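Local atomic coordinates of cellulosomal scaffoldin adaptor protein B (Acetivibrio cellulolyticus, PDB entry 3FNK), a protein that serves as an adaptor scaffoldin of the cellulosome, this chain being its second type II cohesin, a dockerin-binding module. Residues M14-N19 with I167-I172. Sequence-based numbering, arbitrary orientation.
Sequences MGYDKN and IQPGEI
The Y16 ring, at the end of strand 11-16, lies against the loop that follows strand 165-167, with P169 and I172 both packed on it. I172 lies over one face: its CD1 sits 3.9 Å from the centroid of the Y16 ring, 22° off the normal, in a CH-pi contact displaced toward the rim. CG1 of I172 follows the same ring to 3.6 Å from Y16 CE2. With CG anti to its carbonyl carbon (chi1 -56°), Y16 sends its ring across to the loop, where P169 meets the hydroxyl end obliquely, P169 CB lying 3.7 Å from Y16 CZ. The carbonyl oxygen of G170 approaches the ring edge in its plane, G170 O being 3.3 Å from Y16 CE2. M14 bears on the proline through its base, CB to CB of P169 at 3.8 Å, while its thioether chain runs on toward A29 and F137. Farther along, a CA-H...O contact links I172 CA to N19 O at 3.4 Å, and a backbone hydrogen bond between N19 and N173 lies just beyond it. I172 also touches I27 of strand 26-34. Strands 11-16 and 165-167 pair in parallel within a sheet of the cohesin beta sandwich, and this contact continues their association past the end of strand 165-167. No hydrogen bond crosses between the two segments, and the contact buries Y16 OH and G170 O without a partner in the model; cohesion is therefore mainly apolar and CH-pi packing, much of it on Y16, probably at some desolvation cost.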
loop_
_atom_site.group_PDB
_atom_site.type_symbol
_atom_site.label_atom_id
_atom_site.label_comp_id
_atom_site.label_asym_id
_atom_site.label_seq_id
_atom_site.Cartn_x
_atom_site.Cartn_y
_atom_site.Cartn_z
ATOM N N MET A 14 -5.178 -0.341 -4.296
ATOM C CA MET A 14 -4.294 -1.488 -4.600
ATOM C C MET A 14 -4.676 -2.126 -5.946
ATOM O O MET A 14 -5.849 -2.458 -6.135
ATOM C CB MET A 14 -4.420 -2.521 -3.478
ATOM C CG MET A 14 -3.322 -3.567 -3.458
ATOM S SD MET A 14 -3.638 -4.726 -2.125
ATOM C CE MET A 14 -3.573 -3.626 -0.699
ATOM N N GLY A 15 -3.711 -2.296 -6.856
ATOM C CA GLY A 15 -3.908 -3.104 -8.079
ATOM C C GLY A 15 -3.122 -4.428 -8.064
ATOM O O GLY A 15 -2.031 -4.493 -7.466
ATOM N N TYR A 16 -3.683 -5.475 -8.680
ATOM C CA TYR A 16 -3.018 -6.793 -8.840
ATOM C C TYR A 16 -2.461 -6.976 -10.212
ATOM O O TYR A 16 -3.060 -6.538 -11.186
ATOM C CB TYR A 16 -3.977 -7.940 -8.600
ATOM C CG TYR A 16 -4.651 -7.901 -7.267
ATOM C CD1 TYR A 16 -3.913 -7.691 -6.107
ATOM C CD2 TYR A 16 -6.039 -8.092 -7.151
ATOM C CE1 TYR A 16 -4.528 -7.642 -4.874
ATOM C CE2 TYR A 16 -6.670 -8.057 -5.897
ATOM C CZ TYR A 16 -5.900 -7.832 -4.771
ATOM O OH TYR A 16 -6.468 -7.789 -3.509
ATOM N N ASP A 17 -1.320 -7.643 -10.324
ATOM C CA ASP A 17 -0.858 -7.981 -11.650
ATOM C C ASP A 17 -1.690 -9.130 -12.238
ATOM O O ASP A 17 -1.692 -9.311 -13.438
ATOM C CB ASP A 17 0.667 -8.201 -11.724
ATOM C CG ASP A 17 1.145 -9.451 -10.999
ATOM O OD1 ASP A 17 0.398 -10.106 -10.246
ATOM O OD2 ASP A 17 2.328 -9.777 -11.196
ATOM N N LYS A 18 -2.411 -9.857 -11.377
ATOM C CA LYS A 18 -3.400 -10.851 -11.781
ATOM C C LYS A 18 -4.457 -11.090 -10.704
ATOM O O LYS A 18 -4.185 -10.981 -9.499
ATOM C CB LYS A 18 -2.742 -12.179 -12.195
ATOM C CG LYS A 18 -2.297 -13.052 -11.026
ATOM C CD LYS A 18 -1.210 -14.027 -11.443
ATOM C CE LYS A 18 0.003 -13.286 -11.957
ATOM N NZ LYS A 18 1.236 -14.049 -11.630
ATOM N N ASN A 19 -5.647 -11.454 -11.175
ATOM C CA ASN A 19 -6.859 -11.710 -10.391
ATOM C C ASN A 19 -6.979 -13.165 -9.960
ATOM O O ASN A 19 -7.688 -13.506 -8.998
ATOM C CB ASN A 19 -8.091 -11.330 -11.247
ATOM C CG ASN A 19 -7.800 -11.361 -12.790
ATOM O OD1 ASN A 19 -6.824 -11.977 -13.266
ATOM N ND2 ASN A 19 -8.658 -10.685 -13.562
ATOM N N ILE A 167 -10.023 2.987 -2.726
ATOM C CA ILE A 167 -10.704 2.074 -3.635
ATOM C C ILE A 167 -10.178 0.676 -3.328
ATOM O O ILE A 167 -9.014 0.408 -3.542
ATOM C CB ILE A 167 -10.465 2.442 -5.119
ATOM C CG1 ILE A 167 -10.971 3.870 -5.397
ATOM C CG2 ILE A 167 -11.139 1.412 -6.070
ATOM C CD1 ILE A 167 -10.561 4.500 -6.771
ATOM N N GLN A 168 -11.027 -0.167 -2.753
ATOM C CA GLN A 168 -10.652 -1.547 -2.375
ATOM C C GLN A 168 -10.349 -2.376 -3.620
ATOM O O GLN A 168 -10.972 -2.171 -4.655
ATOM C CB GLN A 168 -11.740 -2.177 -1.511
ATOM C CG GLN A 168 -12.130 -1.347 -0.289
ATOM C CD GLN A 168 -11.111 -1.418 0.826
ATOM O OE1 GLN A 168 -10.034 -1.979 0.664
ATOM N NE2 GLN A 168 -11.447 -0.837 1.967
ATOM N N PRO A 169 -9.361 -3.281 -3.553
ATOM C CA PRO A 169 -8.826 -3.884 -4.786
ATOM C C PRO A 169 -9.684 -4.912 -5.521
ATOM O O PRO A 169 -9.437 -5.158 -6.710
ATOM C CB PRO A 169 -7.541 -4.572 -4.314
ATOM C CG PRO A 169 -7.753 -4.795 -2.869
ATOM C CD PRO A 169 -8.551 -3.641 -2.377
ATOM N N GLY A 170 -10.646 -5.535 -4.858
ATOM C CA GLY A 170 -11.442 -6.569 -5.569
ATOM C C GLY A 170 -10.932 -7.994 -5.374
ATOM O O GLY A 170 -9.790 -8.203 -4.938
ATOM N N GLU A 171 -11.768 -8.969 -5.717
ATOM C CA GLU A 171 -11.567 -10.357 -5.278
ATOM C C GLU A 171 -10.425 -11.083 -5.981
ATOM O O GLU A 171 -10.067 -10.759 -7.113
ATOM C CB GLU A 171 -12.877 -11.146 -5.375
ATOM C CG GLU A 171 -12.947 -12.364 -4.444
ATOM C CD GLU A 171 -14.364 -12.873 -4.243
ATOM O OE1 GLU A 171 -14.831 -12.914 -3.077
ATOM O OE2 GLU A 171 -15.014 -13.225 -5.251
ATOM N N ILE A 172 -9.835 -12.044 -5.272
ATOM C CA ILE A 172 -8.785 -12.890 -5.837
ATOM C C ILE A 172 -9.337 -14.299 -6.017
ATOM O O ILE A 172 -10.087 -14.805 -5.147
ATOM C CB ILE A 172 -7.482 -12.868 -4.987
ATOM C CG1 ILE A 172 -6.738 -11.545 -5.219
ATOM C CG2 ILE A 172 -6.529 -14.012 -5.371
ATOM C CD1 ILE A 172 -5.456 -11.352 -4.361
#